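Local coordinates for periplasmic binding protein/LacI transcriptional regulator (Clostridium phytofermentans, PDB 3BRS) that probably binds a sugar in the cleft between its two lobes and takes part in its transport, as periplasmic binding proteins of the LacI-related family do, at residues 94-99 and 247-252; 20-25 and 46-51; 39-44 and 62-67. All coordinates share one frame; numbering follows the deposited sequence.

Contact 1 of 3, residues 94-99 and 247-252; sequences IVIDSG and FNIGYL
I96, the last residue of strand 92-96, and I249, in the first turn of helix 246-262, bring their backbones together, with their CA atoms 6.5 Å apart. Beyond I96 the chain leaves the strand abruptly. D97 has positive phi (67°), and S98 N reaches back to I96 O over 2.7 Å, which closes a classic gamma turn centred on D97. On the other side the helix is regular through this region, F247 O accepting from Y251 N and N248 O from L252 N.

Branched side chains make the contact. With chi1 at -71°, I249 sets its CG2 methyl opposite the backbone N, and it is this methyl rather than the longer CG1-CD1 arm that meets the strand. It lies 3.8 Å from I96 CB and settles over the place where strand becomes turn, at the same 3.8 Å from D97 N. I96 replies with its own short branch: CG1 occupies the crowded position between backbone N and carbonyl carbon (chi1 46°), while CG2 meets both the CG2 methyl and the carbonyl O of I249. The two side chains cross obliquely, and what passes between the segments is mainly apolar contact within a buried interior. L25 of helix 20-36 and S272 also touch I249, while I96 is tied by backbone bonding to L71 of the adjoining strand 68-71.

Here a helix is laid on a parallel sheet in a three-layer alpha/beta lobe. Helix 246-262 follows strand 240-243 of the second sheet, so the chain has returned from one lobe to cover the sheet of the other. Such repeated crossing between lobes is a hallmark of the type I periplasmic binding protein fold, in which the carboxy-terminal ends of the strands, as at I96 and D97, face the interlobe cleft.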
ATOM      1  N   ILE A  94     -11.921  11.273   4.755  1.00 25.88           N
ATOM      2  CA  ILE A  94     -11.823  10.045   3.910  1.00 26.20           C
ATOM      3  C   ILE A  94     -10.507   9.355   4.142  1.00 29.15           C
ATOM      4  O   ILE A  94      -9.420   9.969   4.047  1.00 34.20           O
ATOM      5  CB  ILE A  94     -11.907  10.369   2.362  1.00 23.69           C
ATOM      6  CG1 ILE A  94     -13.086  11.181   2.091  1.00 26.61           C
ATOM      7  CG2 ILE A  94     -11.922   9.088   1.404  1.00 22.95           C
ATOM      8  CD1 ILE A  94     -14.262  10.696   2.817  1.00 32.55           C
ATOM      9  N   VAL A  95     -10.552   8.086   4.509  1.00 28.28           N
ATOM     10  CA  VAL A  95      -9.303   7.335   4.531  1.00 26.06           C
ATOM     11  C   VAL A  95      -9.072   6.671   3.157  1.00 28.84           C
ATOM     12  O   VAL A  95      -9.955   6.046   2.654  1.00 31.37           O
ATOM     13  CB  VAL A  95      -9.184   6.423   5.651  1.00 26.51           C
ATOM     14  CG1 VAL A  95      -8.090   5.393   5.328  1.00 36.84           C
ATOM     15  CG2 VAL A  95      -8.829   7.235   6.953  1.00 33.22           C
ATOM     16  N   ILE A  96      -7.903   6.917   2.529  1.00 29.00           N
ATOM     17  CA  ILE A  96      -7.571   6.264   1.275  1.00 32.76           C
ATOM     18  C   ILE A  96      -6.353   5.264   1.443  1.00 34.37           C
ATOM     19  O   ILE A  96      -5.394   5.528   2.179  1.00 34.29           O
ATOM     20  CB  ILE A  96      -7.189   7.301   0.278  1.00 34.60           C
ATOM     21  CG1 ILE A  96      -6.234   8.271   0.958  1.00 28.70           C
ATOM     22  CG2 ILE A  96      -8.457   7.929  -0.413  1.00 36.27           C
ATOM     23  CD1 ILE A  96      -5.362   9.055  -0.043  1.00 25.70           C
ATOM     24  N   ASP A  97      -6.401   4.116   0.787  1.00 35.96           N
ATOM     25  CA  ASP A  97      -5.295   3.134   0.880  1.00 32.49           C
ATOM     26  C   ASP A  97      -5.084   2.467   2.234  1.00 30.34           C
ATOM     27  O   ASP A  97      -5.160   1.269   2.276  1.00 27.16           O
ATOM     28  CB  ASP A  97      -4.009   3.789   0.397  1.00 34.84           C
ATOM     29  CG  ASP A  97      -2.793   2.870   0.513  1.00 56.69           C
ATOM     30  OD1 ASP A  97      -2.850   1.761  -0.000  1.00 41.05           O
ATOM     31  OD2 ASP A  97      -1.783   3.233   1.110  1.00 42.83           O
ATOM     32  N   SER A  98      -4.903   3.202   3.354  1.00 30.13           N
ATOM     33  CA  SER A  98      -4.302   2.582   4.551  1.00 30.77           C
ATOM     34  C   SER A  98      -4.965   3.107   5.761  1.00 32.49           C
ATOM     35  O   SER A  98      -4.870   4.304   5.999  1.00 32.47           O
ATOM     36  CB  SER A  98      -2.822   2.860   4.668  1.00 31.07           C
ATOM     37  OG  SER A  98      -2.234   1.858   5.508  1.00 31.07           O
ATOM     38  N   GLY A  99      -5.696   2.239   6.476  1.00 27.48           N
ATOM     39  CA  GLY A  99      -6.537   2.707   7.600  1.00 27.64           C
ATOM     40  C   GLY A  99      -5.839   2.836   8.953  1.00 28.35           C
ATOM     41  O   GLY A  99      -4.614   2.523   9.122  1.00 25.79           O
ATOM     42  N   PHE A 247      -5.609   4.553  -9.362  1.00 31.10           N
ATOM     43  CA  PHE A 247      -6.349   5.641  -9.993  1.00 29.77           C
ATOM     44  C   PHE A 247      -7.755   5.721  -9.358  1.00 29.91           C
ATOM     45  O   PHE A 247      -8.213   6.809  -8.901  1.00 29.89           O
ATOM     46  CB  PHE A 247      -6.418   5.409 -11.528  1.00 34.17           C
ATOM     47  CG  PHE A 247      -6.939   6.583 -12.247  1.00 32.73           C
ATOM     48  CD1 PHE A 247      -8.315   6.732 -12.448  1.00 40.51           C
ATOM     49  CD2 PHE A 247      -6.062   7.617 -12.669  1.00 42.70           C
ATOM     50  CE1 PHE A 247      -8.827   7.900 -13.105  1.00 34.35           C
ATOM     51  CE2 PHE A 247      -6.564   8.784 -13.321  1.00 36.11           C
ATOM     52  CZ  PHE A 247      -7.935   8.915 -13.532  1.00 39.69           C
ATOM     53  N   ASN A 248      -8.426   4.555  -9.264  1.00 29.28           N
ATOM     54  CA  ASN A 248      -9.727   4.509  -8.638  1.00 29.80           C
ATOM     55  C   ASN A 248      -9.762   4.848  -7.172  1.00 30.81           C
ATOM     56  O   ASN A 248     -10.749   5.431  -6.734  1.00 29.69           O
ATOM     57  CB  ASN A 248     -10.343   3.187  -8.858  1.00 32.66           C
ATOM     58  CG  ASN A 248     -10.799   3.056 -10.293  1.00 71.51           C
ATOM     59  OD1 ASN A 248     -10.923   1.973 -10.834  1.00 40.52           O
ATOM     60  ND2 ASN A 248     -10.987   4.199 -10.942  1.00 46.31           N
ATOM     61  N   ILE A 249      -8.743   4.456  -6.397  1.00 27.95           N
ATOM     62  CA  ILE A 249      -8.709   4.920  -4.989  1.00 25.87           C
ATOM     63  C   ILE A 249      -8.786   6.415  -4.863  1.00 30.10           C
ATOM     64  O   ILE A 249      -9.528   6.935  -3.973  1.00 31.36           O
ATOM     65  CB  ILE A 249      -7.477   4.417  -4.219  1.00 22.49           C
ATOM     66  CG1 ILE A 249      -7.652   2.925  -3.980  1.00 26.22           C
ATOM     67  CG2 ILE A 249      -7.369   5.115  -2.767  1.00 31.47           C
ATOM     68  CD1 ILE A 249      -6.309   2.117  -3.828  1.00 24.48           C
ATOM     69  N   GLY A 250      -7.997   7.122  -5.680  1.00 27.50           N
ATOM     70  CA  GLY A 250      -7.960   8.592  -5.602  1.00 26.58           C
ATOM     71  C   GLY A 250      -9.211   9.242  -6.157  1.00 29.96           C
ATOM     72  O   GLY A 250      -9.718  10.194  -5.591  1.00 32.02           O
ATOM     73  N   TYR A 251      -9.666   8.753  -7.319  1.00 28.90           N
ATOM     74  CA  TYR A 251     -10.825   9.234  -7.951  1.00 30.35           C
ATOM     75  C   TYR A 251     -12.028   9.156  -6.969  1.00 31.19           C
ATOM     76  O   TYR A 251     -12.658  10.171  -6.624  1.00 31.81           O
ATOM     77  CB  TYR A 251     -11.016   8.471  -9.325  1.00 30.87           C
ATOM     78  CG  TYR A 251     -12.127   9.077 -10.126  1.00 36.24           C
ATOM     79  CD1 TYR A 251     -13.457   8.858  -9.799  1.00 36.68           C
ATOM     80  CD2 TYR A 251     -11.838   9.955 -11.165  1.00 39.00           C
ATOM     81  CE1 TYR A 251     -14.506   9.515 -10.502  1.00 40.15           C
ATOM     82  CE2 TYR A 251     -12.850  10.626 -11.877  1.00 44.49           C
ATOM     83  CZ  TYR A 251     -14.171  10.403 -11.557  1.00 40.22           C
ATOM     84  OH  TYR A 251     -15.114  11.076 -12.320  1.00 49.52           O
ATOM     85  N   LEU A 252     -12.318   7.957  -6.492  1.00 31.10           N
ATOM     86  CA  LEU A 252     -13.449   7.713  -5.631  1.00 33.82           C
ATOM     87  C   LEU A 252     -13.358   8.486  -4.330  1.00 36.68           C
ATOM     88  O   LEU A 252     -14.382   8.895  -3.789  1.00 39.08           O
ATOM     89  CB  LEU A 252     -13.591   6.191  -5.292  1.00 34.32           C
ATOM     90  CG  LEU A 252     -13.669   5.184  -6.477  1.00 37.66           C
ATOM     91  CD1 LEU A 252     -13.745   3.677  -6.046  1.00 36.36           C
ATOM     92  CD2 LEU A 252     -14.750   5.496  -7.519  1.00 38.25           C
TER

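Contact 2 of 3, residues 20-25 and 46-51; sequences DFWSVL and EKEEDY
W22 NE1 donates to E48 OE2 over 2.8 Å, a short bond bent moderately to an N-H...O angle of 151°. The oxygen sits at the indole edge, tilted a little from the ring plane, and is itself met from above its carboxylate, 44° out of that plane. The ring and carboxylate planes are nearly perpendicular. E48 OE1 has a different partner, the hydroxyl of S172, so both oxygens of this buried group are engaged and its rotation is probably restricted.

E48 spans the gap with a chain extended beyond CG (chi2 -173°). Its backbone occupies a type I turn from K47 to D50, closed by D50 N to K47 O at 3.1 Å. D50 then takes the N-cap position of helix 51-63. Over the indole, F21 of the same helix as W22 presents its ring edge, with CD1 3.7 Å above the plane and over its centre.

The bond joins the start of helix 20-36 to the loop following strand 39-42. Since S172 comes between strand 164-169 and helix 174-187 of the second lobe, E48 also links across the lobes, in a position consistent with the interlobe cleft of type I periplasmic binding proteins.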
ATOM      1  N   ASP A  20       4.734   4.225  -8.666  1.00 43.51           N
ATOM      2  CA  ASP A  20       3.706   4.241  -9.612  1.00 44.49           C
ATOM      3  C   ASP A  20       2.354   4.148  -8.906  1.00 43.79           C
ATOM      4  O   ASP A  20       1.349   4.493  -9.495  1.00 47.18           O
ATOM      5  CB  ASP A  20       3.946   3.160 -10.665  1.00 46.56           C
ATOM      6  CG  ASP A  20       2.865   3.075 -11.627  1.00 33.57           C
ATOM      7  OD1 ASP A  20       1.746   2.726 -11.217  1.00 57.39           O
ATOM      8  OD2 ASP A  20       3.105   3.355 -12.823  1.00 60.59           O
ATOM      9  N   PHE A  21       2.318   3.704  -7.653  1.00 40.32           N
ATOM     10  CA  PHE A  21       1.075   3.761  -6.869  1.00 37.97           C
ATOM     11  C   PHE A  21       0.741   5.213  -6.489  1.00 36.89           C
ATOM     12  O   PHE A  21      -0.366   5.663  -6.711  1.00 34.64           O
ATOM     13  CB  PHE A  21       1.175   2.968  -5.567  1.00 35.79           C
ATOM     14  CG  PHE A  21      -0.123   2.886  -4.811  1.00 35.46           C
ATOM     15  CD1 PHE A  21      -0.426   3.788  -3.801  1.00 36.62           C
ATOM     16  CD2 PHE A  21      -1.043   1.869  -5.089  1.00 37.38           C
ATOM     17  CE1 PHE A  21      -1.663   3.725  -3.126  1.00 30.15           C
ATOM     18  CE2 PHE A  21      -2.243   1.794  -4.387  1.00 33.20           C
ATOM     19  CZ  PHE A  21      -2.524   2.714  -3.389  1.00 28.60           C
ATOM     20  N   TRP A  22       1.679   5.895  -5.840  1.00 34.93           N
ATOM     21  CA  TRP A  22       1.377   7.214  -5.348  1.00 34.62           C
ATOM     22  C   TRP A  22       1.160   8.144  -6.490  1.00 35.16           C
ATOM     23  O   TRP A  22       0.309   9.043  -6.406  1.00 35.80           O
ATOM     24  CB  TRP A  22       2.398   7.760  -4.284  1.00 34.18           C
ATOM     25  CG  TRP A  22       2.299   6.876  -3.015  1.00 29.25           C
ATOM     26  CD1 TRP A  22       3.220   5.971  -2.592  1.00 36.22           C
ATOM     27  CD2 TRP A  22       1.166   6.732  -2.132  1.00 37.53           C
ATOM     28  NE1 TRP A  22       2.777   5.301  -1.484  1.00 34.26           N
ATOM     29  CE2 TRP A  22       1.512   5.737  -1.167  1.00 29.06           C
ATOM     30  CE3 TRP A  22      -0.089   7.351  -2.044  1.00 26.36           C
ATOM     31  CZ2 TRP A  22       0.648   5.344  -0.132  1.00 29.65           C
ATOM     32  CZ3 TRP A  22      -0.959   6.968  -0.985  1.00 30.06           C
ATOM     33  CH2 TRP A  22      -0.584   5.944  -0.069  1.00 32.95           C
ATOM     34  N   SER A  23       1.882   7.931  -7.577  1.00 33.72           N
ATOM     35  CA  SER A  23       1.733   8.823  -8.747  1.00 32.67           C
ATOM     36  C   SER A  23       0.363   8.734  -9.343  1.00 30.03           C
ATOM     37  O   SER A  23      -0.169   9.728  -9.719  1.00 30.81           O
ATOM     38  CB  SER A  23       2.775   8.540  -9.843  1.00 32.86           C
ATOM     39  OG  SER A  23       4.083   8.746  -9.331  1.00 55.60           O
ATOM     40  N   VAL A  24      -0.153   7.539  -9.543  1.00 28.77           N
ATOM     41  CA  VAL A  24      -1.439   7.368 -10.204  1.00 30.72           C
ATOM     42  C   VAL A  24      -2.651   7.737  -9.327  1.00 31.93           C
ATOM     43  O   VAL A  24      -3.654   8.269  -9.824  1.00 32.01           O
ATOM     44  CB  VAL A  24      -1.517   5.957 -10.724  1.00 35.17           C
ATOM     45  CG1 VAL A  24      -2.919   5.575 -11.133  1.00 44.32           C
ATOM     46  CG2 VAL A  24      -0.530   5.799 -11.924  1.00 41.45           C
ATOM     47  N   LEU A  25      -2.523   7.507  -8.001  1.00 30.46           N
ATOM     48  CA  LEU A  25      -3.548   7.872  -6.999  1.00 29.99           C
ATOM     49  C   LEU A  25      -3.752   9.363  -7.099  1.00 29.27           C
ATOM     50  O   LEU A  25      -4.873   9.884  -7.115  1.00 31.64           O
ATOM     51  CB  LEU A  25      -3.031   7.511  -5.616  1.00 29.34           C
ATOM     52  CG  LEU A  25      -4.123   7.680  -4.557  1.00 40.70           C
ATOM     53  CD1 LEU A  25      -4.238   6.481  -3.624  1.00 27.45           C
ATOM     54  CD2 LEU A  25      -3.869   8.940  -3.808  1.00 31.96           C
ATOM     55  N   GLU A  46       8.386  13.112   3.173  1.00 29.06           N
ATOM     56  CA  GLU A  46       9.304  12.655   2.159  1.00 34.75           C
ATOM     57  C   GLU A  46       9.491  11.192   2.169  1.00 35.37           C
ATOM     58  O   GLU A  46       9.894  10.635   1.187  1.00 37.54           O
ATOM     59  CB  GLU A  46      10.633  13.440   2.152  1.00 39.08           C
ATOM     60  CG  GLU A  46      10.422  14.911   1.781  1.00 63.63           C
ATOM     61  CD  GLU A  46      11.707  15.681   1.838  1.00 52.72           C
ATOM     62  OE1 GLU A  46      12.438  15.533   2.855  1.00 72.31           O
ATOM     63  OE2 GLU A  46      11.993  16.426   0.876  1.00 71.11           O
ATOM     64  N   LYS A  47       9.108  10.550   3.258  1.00 34.96           N
ATOM     65  CA  LYS A  47       9.224   9.093   3.405  1.00 33.55           C
ATOM     66  C   LYS A  47       7.950   8.529   3.922  1.00 31.69           C
ATOM     67  O   LYS A  47       7.447   9.046   4.911  1.00 30.25           O
ATOM     68  CB  LYS A  47      10.268   8.834   4.483  1.00 34.89           C
ATOM     69  CG  LYS A  47      11.624   9.385   4.086  1.00 33.40           C
ATOM     70  CD  LYS A  47      12.647   8.412   4.320  1.00 46.43           C
ATOM     71  CE  LYS A  47      13.402   8.779   5.510  1.00 47.82           C
ATOM     72  NZ  LYS A  47      14.569   9.569   4.985  1.00 56.00           N
ATOM     73  N   GLU A  48       7.550   7.353   3.425  1.00 31.00           N
ATOM     74  CA  GLU A  48       6.347   6.602   3.888  1.00 30.78           C
ATOM     75  C   GLU A  48       6.180   6.366   5.366  1.00 33.56           C
ATOM     76  O   GLU A  48       5.015   6.270   5.921  1.00 34.12           O
ATOM     77  CB  GLU A  48       6.221   5.279   3.162  1.00 28.79           C
ATOM     78  CG  GLU A  48       5.362   5.399   1.929  1.00 27.91           C
ATOM     79  CD  GLU A  48       5.063   4.056   1.239  1.00 32.57           C
ATOM     80  OE1 GLU A  48       4.975   3.020   1.927  1.00 37.65           O
ATOM     81  OE2 GLU A  48       4.831   4.034  -0.009  1.00 39.98           O
ATOM     82  N   GLU A  49       7.305   6.148   6.015  1.00 32.86           N
ATOM     83  CA  GLU A  49       7.249   5.744   7.419  1.00 34.48           C
ATOM     84  C   GLU A  49       7.314   6.910   8.354  1.00 36.75           C
ATOM     85  O   GLU A  49       7.261   6.733   9.578  1.00 38.39           O
ATOM     86  CB  GLU A  49       8.361   4.742   7.782  1.00 36.74           C
ATOM     87  CG  GLU A  49       9.756   5.342   7.913  1.00 42.66           C
ATOM     88  CD  GLU A  49      10.516   5.401   6.599  1.00 37.88           C
ATOM     89  OE1 GLU A  49      11.763   5.242   6.682  1.00 43.07           O
ATOM     90  OE2 GLU A  49       9.902   5.563   5.497  1.00 41.43           O
ATOM     91  N   ASP A  50       7.458   8.129   7.830  1.00 38.67           N
ATOM     92  CA  ASP A  50       7.630   9.264   8.730  1.00 33.41           C
ATOM     93  C   ASP A  50       6.280   9.712   9.317  1.00 31.78           C
ATOM     94  O   ASP A  50       5.752  10.790   9.077  1.00 32.09           O
ATOM     95  CB  ASP A  50       8.369  10.369   7.972  1.00 31.37           C
ATOM     96  CG  ASP A  50       8.962  11.380   8.881  1.00 31.44           C
ATOM     97  OD1 ASP A  50       8.769  11.320  10.119  1.00 30.58           O
ATOM     98  OD2 ASP A  50       9.663  12.286   8.362  1.00 47.30           O
ATOM     99  N   TYR A  51       5.677   8.898  10.135  1.00 30.31           N
ATOM    100  CA  TYR A  51       4.352   9.318  10.678  1.00 28.59           C
ATOM    101  C   TYR A  51       4.406  10.620  11.520  1.00 30.90           C
ATOM    102  O   TYR A  51       3.364  11.272  11.695  1.00 31.00           O
ATOM    103  CB  TYR A  51       3.591   8.134  11.430  1.00 25.18           C
ATOM    104  CG  TYR A  51       4.107   7.873  12.838  1.00 33.08           C
ATOM    105  CD1 TYR A  51       3.723   8.716  13.913  1.00 32.49           C
ATOM    106  CD2 TYR A  51       5.024   6.864  13.084  1.00 24.86           C
ATOM    107  CE1 TYR A  51       4.207   8.552  15.244  1.00 29.33           C
ATOM    108  CE2 TYR A  51       5.557   6.711  14.428  1.00 33.19           C
ATOM    109  CZ  TYR A  51       5.112   7.561  15.465  1.00 29.63           C
ATOM    110  OH  TYR A  51       5.519   7.441  16.762  1.00 39.44           O
TER

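Contact 3 of 3, residues 39-44 and 62-67; sequences KLEFMA and IKRKPD
E41 OE1 accepts from R64 NH1 in a salt bridge of 2.7 Å, and the same oxygen is also hydrogen-bonded to the hydroxyl of Y7. Two groups therefore grip one carboxylate oxygen, the tyrosine coming from strand 7-11. This bridge spans a beta-alpha-beta crossover: strand 39-42 leads through helix 51-63 to strand 68-71, and strand 7-11 lies between the two strands in the parallel sheet.

Carboxylate and guanidinium are turned almost at right angles, 86° apart. From the arginine's side the oxygen lies in the guanidinium plane, at its edge; from the glutamate's side NH1 comes from well above the carboxylate, and the N-H...O angle is only 143°. NH1 has a further acceptor in a water 3.0 Å away, which in turn makes a weak bond to F42 O.

R64 directly precedes K65, which has positive phi, and reaches back to the strand with its side chain extended from CG to NE. M43 approaches from the opposite direction and covers one guanidinium face, its SD lying over the centre, 3.9 Å from R64 CZ. L57 and E60 of helix 51-63 also touch this methionine. A bend at its last torsion (chi3 59°) swings the terminal methyl across the same face, where M43 CE lies 3.8 Å from R64 NH2.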
ATOM      1  N   LYS A  39     -11.263  22.531  -5.313  1.00 39.16           N
ATOM      2  CA  LYS A  39      -9.917  22.975  -5.010  1.00 38.10           C
ATOM      3  C   LYS A  39      -9.198  21.874  -4.209  1.00 36.44           C
ATOM      4  O   LYS A  39      -9.633  21.576  -3.145  1.00 39.92           O
ATOM      5  CB  LYS A  39      -9.919  24.314  -4.267  1.00 38.77           C
ATOM      6  CG  LYS A  39      -8.555  24.725  -3.756  1.00 48.57           C
ATOM      7  CD  LYS A  39      -8.483  26.219  -3.418  1.00 41.04           C
ATOM      8  CE  LYS A  39      -7.309  26.513  -2.455  1.00 47.07           C
ATOM      9  NZ  LYS A  39      -7.659  27.496  -1.343  1.00 40.64           N
ATOM     10  N   LEU A  40      -8.086  21.320  -4.707  1.00 35.02           N
ATOM     11  CA  LEU A  40      -7.391  20.144  -4.100  1.00 36.57           C
ATOM     12  C   LEU A  40      -5.905  20.478  -3.912  1.00 35.46           C
ATOM     13  O   LEU A  40      -5.200  20.776  -4.894  1.00 32.56           O
ATOM     14  CB  LEU A  40      -7.461  18.926  -5.028  1.00 36.89           C
ATOM     15  CG  LEU A  40      -7.637  17.460  -4.540  1.00 46.12           C
ATOM     16  CD1 LEU A  40      -7.062  16.477  -5.549  1.00 28.88           C
ATOM     17  CD2 LEU A  40      -7.235  17.094  -3.076  1.00 33.36           C
ATOM     18  N   GLU A  41      -5.432  20.445  -2.658  1.00 35.38           N
ATOM     19  CA  GLU A  41      -3.992  20.520  -2.410  1.00 34.45           C
ATOM     20  C   GLU A  41      -3.471  19.099  -1.952  1.00 32.94           C
ATOM     21  O   GLU A  41      -4.252  18.288  -1.433  1.00 30.98           O
ATOM     22  CB  GLU A  41      -3.671  21.679  -1.416  1.00 33.62           C
ATOM     23  CG  GLU A  41      -4.024  23.180  -1.874  1.00 32.50           C
ATOM     24  CD  GLU A  41      -3.872  24.266  -0.726  1.00 37.44           C
ATOM     25  OE1 GLU A  41      -3.807  23.905   0.511  1.00 31.43           O
ATOM     26  OE2 GLU A  41      -3.788  25.527  -1.059  1.00 41.10           O
ATOM     27  N   PHE A  42      -2.177  18.782  -2.203  1.00 33.09           N
ATOM     28  CA  PHE A  42      -1.441  17.619  -1.625  1.00 31.52           C
ATOM     29  C   PHE A  42      -0.331  18.014  -0.641  1.00 32.03           C
ATOM     30  O   PHE A  42       0.314  19.038  -0.811  1.00 35.48           O
ATOM     31  CB  PHE A  42      -0.837  16.823  -2.749  1.00 27.39           C
ATOM     32  CG  PHE A  42      -1.855  16.297  -3.697  1.00 34.55           C
ATOM     33  CD1 PHE A  42      -2.427  15.018  -3.488  1.00 35.99           C
ATOM     34  CD2 PHE A  42      -2.292  17.047  -4.766  1.00 28.36           C
ATOM     35  CE1 PHE A  42      -3.418  14.466  -4.393  1.00 30.96           C
ATOM     36  CE2 PHE A  42      -3.303  16.513  -5.662  1.00 35.60           C
ATOM     37  CZ  PHE A  42      -3.865  15.210  -5.432  1.00 33.69           C
ATOM     38  N   MET A  43      -0.178  17.262   0.426  1.00 28.86           N
ATOM     39  CA  MET A  43       0.827  17.516   1.441  1.00 33.63           C
ATOM     40  C   MET A  43       1.279  16.084   1.770  1.00 34.61           C
ATOM     41  O   MET A  43       0.429  15.243   1.850  1.00 34.85           O
ATOM     42  CB  MET A  43       0.212  18.162   2.727  1.00 33.97           C
ATOM     43  CG  MET A  43      -0.631  19.484   2.519  1.00 46.65           C
ATOM     44  SD  MET A  43      -1.201  20.213   4.094  1.00 34.01           S
ATOM     45  CE  MET A  43       0.166  20.629   5.161  1.00 36.11           C
ATOM     46  N   ALA A  44       2.581  15.801   1.957  1.00 33.44           N
ATOM     47  CA  ALA A  44       3.018  14.438   2.221  1.00 33.70           C
ATOM     48  C   ALA A  44       4.418  14.591   2.761  1.00 35.80           C
ATOM     49  O   ALA A  44       5.106  15.589   2.430  1.00 34.98           O
ATOM     50  CB  ALA A  44       3.008  13.555   0.910  1.00 31.77           C
ATOM     51  N   ILE A  62      -5.492  20.846   8.995  1.00 37.50           N
ATOM     52  CA  ILE A  62      -6.603  21.308   9.818  1.00 37.30           C
ATOM     53  C   ILE A  62      -6.619  22.830   9.945  1.00 35.87           C
ATOM     54  O   ILE A  62      -7.677  23.410   9.806  1.00 34.62           O
ATOM     55  CB  ILE A  62      -6.547  20.720  11.228  1.00 37.42           C
ATOM     56  CG1 ILE A  62      -6.782  19.186  11.200  1.00 27.20           C
ATOM     57  CG2 ILE A  62      -7.556  21.478  12.207  1.00 25.75           C
ATOM     58  CD1 ILE A  62      -6.309  18.541  12.475  1.00 30.55           C
ATOM     59  N   LYS A  63      -5.472  23.457  10.203  1.00 34.69           N
ATOM     60  CA  LYS A  63      -5.399  24.936  10.197  1.00 37.45           C
ATOM     61  C   LYS A  63      -5.614  25.615   8.855  1.00 37.90           C
ATOM     62  O   LYS A  63      -5.905  26.808   8.810  1.00 40.22           O
ATOM     63  CB  LYS A  63      -4.080  25.435  10.777  1.00 39.10           C
ATOM     64  CG  LYS A  63      -3.690  24.850  12.130  1.00 61.11           C
ATOM     65  CD  LYS A  63      -4.393  25.535  13.278  1.00 46.46           C
ATOM     66  CE  LYS A  63      -3.587  25.376  14.607  1.00 67.60           C
ATOM     67  NZ  LYS A  63      -4.069  26.237  15.781  1.00 50.52           N
ATOM     68  N   ARG A  64      -5.524  24.891   7.748  1.00 37.04           N
ATOM     69  CA  ARG A  64      -5.957  25.479   6.464  1.00 32.18           C
ATOM     70  C   ARG A  64      -7.469  25.515   6.263  1.00 32.62           C
ATOM     71  O   ARG A  64      -7.933  26.092   5.315  1.00 30.82           O
ATOM     72  CB  ARG A  64      -5.306  24.806   5.288  1.00 29.15           C
ATOM     73  CG  ARG A  64      -3.799  25.046   5.248  1.00 29.76           C
ATOM     74  CD  ARG A  64      -3.192  24.542   3.933  1.00 23.12           C
ATOM     75  NE  ARG A  64      -1.720  24.380   4.078  1.00 23.06           N
ATOM     76  CZ  ARG A  64      -0.948  24.010   3.075  1.00 34.40           C
ATOM     77  NH1 ARG A  64      -1.518  23.757   1.867  1.00 24.19           N
ATOM     78  NH2 ARG A  64       0.369  23.881   3.288  1.00 32.69           N
ATOM     79  N   LYS A  65      -8.264  24.907   7.160  1.00 38.04           N
ATOM     80  CA  LYS A  65      -9.792  24.959   7.099  1.00 36.45           C
ATOM     81  C   LYS A  65     -10.297  24.440   5.713  1.00 36.30           C
ATOM     82  O   LYS A  65     -11.077  25.036   5.005  1.00 38.00           O
ATOM     83  CB  LYS A  65     -10.359  26.323   7.546  1.00 37.60           C
ATOM     84  CG  LYS A  65      -9.830  26.707   9.004  1.00 30.04           C
ATOM     85  CD  LYS A  65     -10.529  27.830   9.685  1.00 39.29           C
ATOM     86  CE  LYS A  65     -10.316  27.801  11.249  1.00 38.15           C
ATOM     87  NZ  LYS A  65      -8.889  27.660  11.739  1.00 53.85           N
ATOM     88  N   PRO A  66      -9.861  23.258   5.358  1.00 32.27           N
ATOM     89  CA  PRO A  66     -10.477  22.552   4.185  1.00 27.64           C
ATOM     90  C   PRO A  66     -11.871  21.960   4.597  1.00 27.32           C
ATOM     91  O   PRO A  66     -12.242  21.942   5.812  1.00 28.60           O
ATOM     92  CB  PRO A  66      -9.498  21.454   3.928  1.00 24.71           C
ATOM     93  CG  PRO A  66      -9.064  21.097   5.501  1.00 24.16           C
ATOM     94  CD  PRO A  66      -8.898  22.446   6.127  1.00 31.02           C
ATOM     95  N   ASP A  67     -12.654  21.518   3.624  1.00 25.19           N
ATOM     96  CA  ASP A  67     -13.910  20.863   3.891  1.00 27.13           C
ATOM     97  C   ASP A  67     -13.670  19.372   4.180  1.00 28.72           C
ATOM     98  O   ASP A  67     -14.421  18.720   4.928  1.00 31.32           O
ATOM     99  CB  ASP A  67     -14.767  21.016   2.635  1.00 29.42           C
ATOM    100  CG  ASP A  67     -15.295  22.434   2.454  1.00 36.97           C
ATOM    101  OD1 ASP A  67     -15.856  23.003   3.428  1.00 36.60           O
ATOM    102  OD2 ASP A  67     -15.088  22.964   1.354  1.00 36.74           O
TER
HETATM  103  O   HOH W   1       0.195  22.338  -0.107  1.00 44.76           O

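In the fold
All three contacts involve the lobe built on the parallel sheet, and their chemistry differs with their place. Contact 1, helix on sheet, is buried and met mainly by apolar side chains; contact 2, also buried, ties a helix start to a loop near the second lobe by one indole-to-carboxylate hydrogen bond; contact 3, whose centre is about 22 Å from the centre of the chain, pairs opposite charges in a partly buried place at an outermost strand. L25 CD1 lies 3.5 Å from I249 CG2, and D97 OD2 packs 3.2 Å from W22 CH2, so helix 20-36, which carries part of contact 2, also packs against both segments of contact 1. Contacts 2 and 3 instead alternate along the chain.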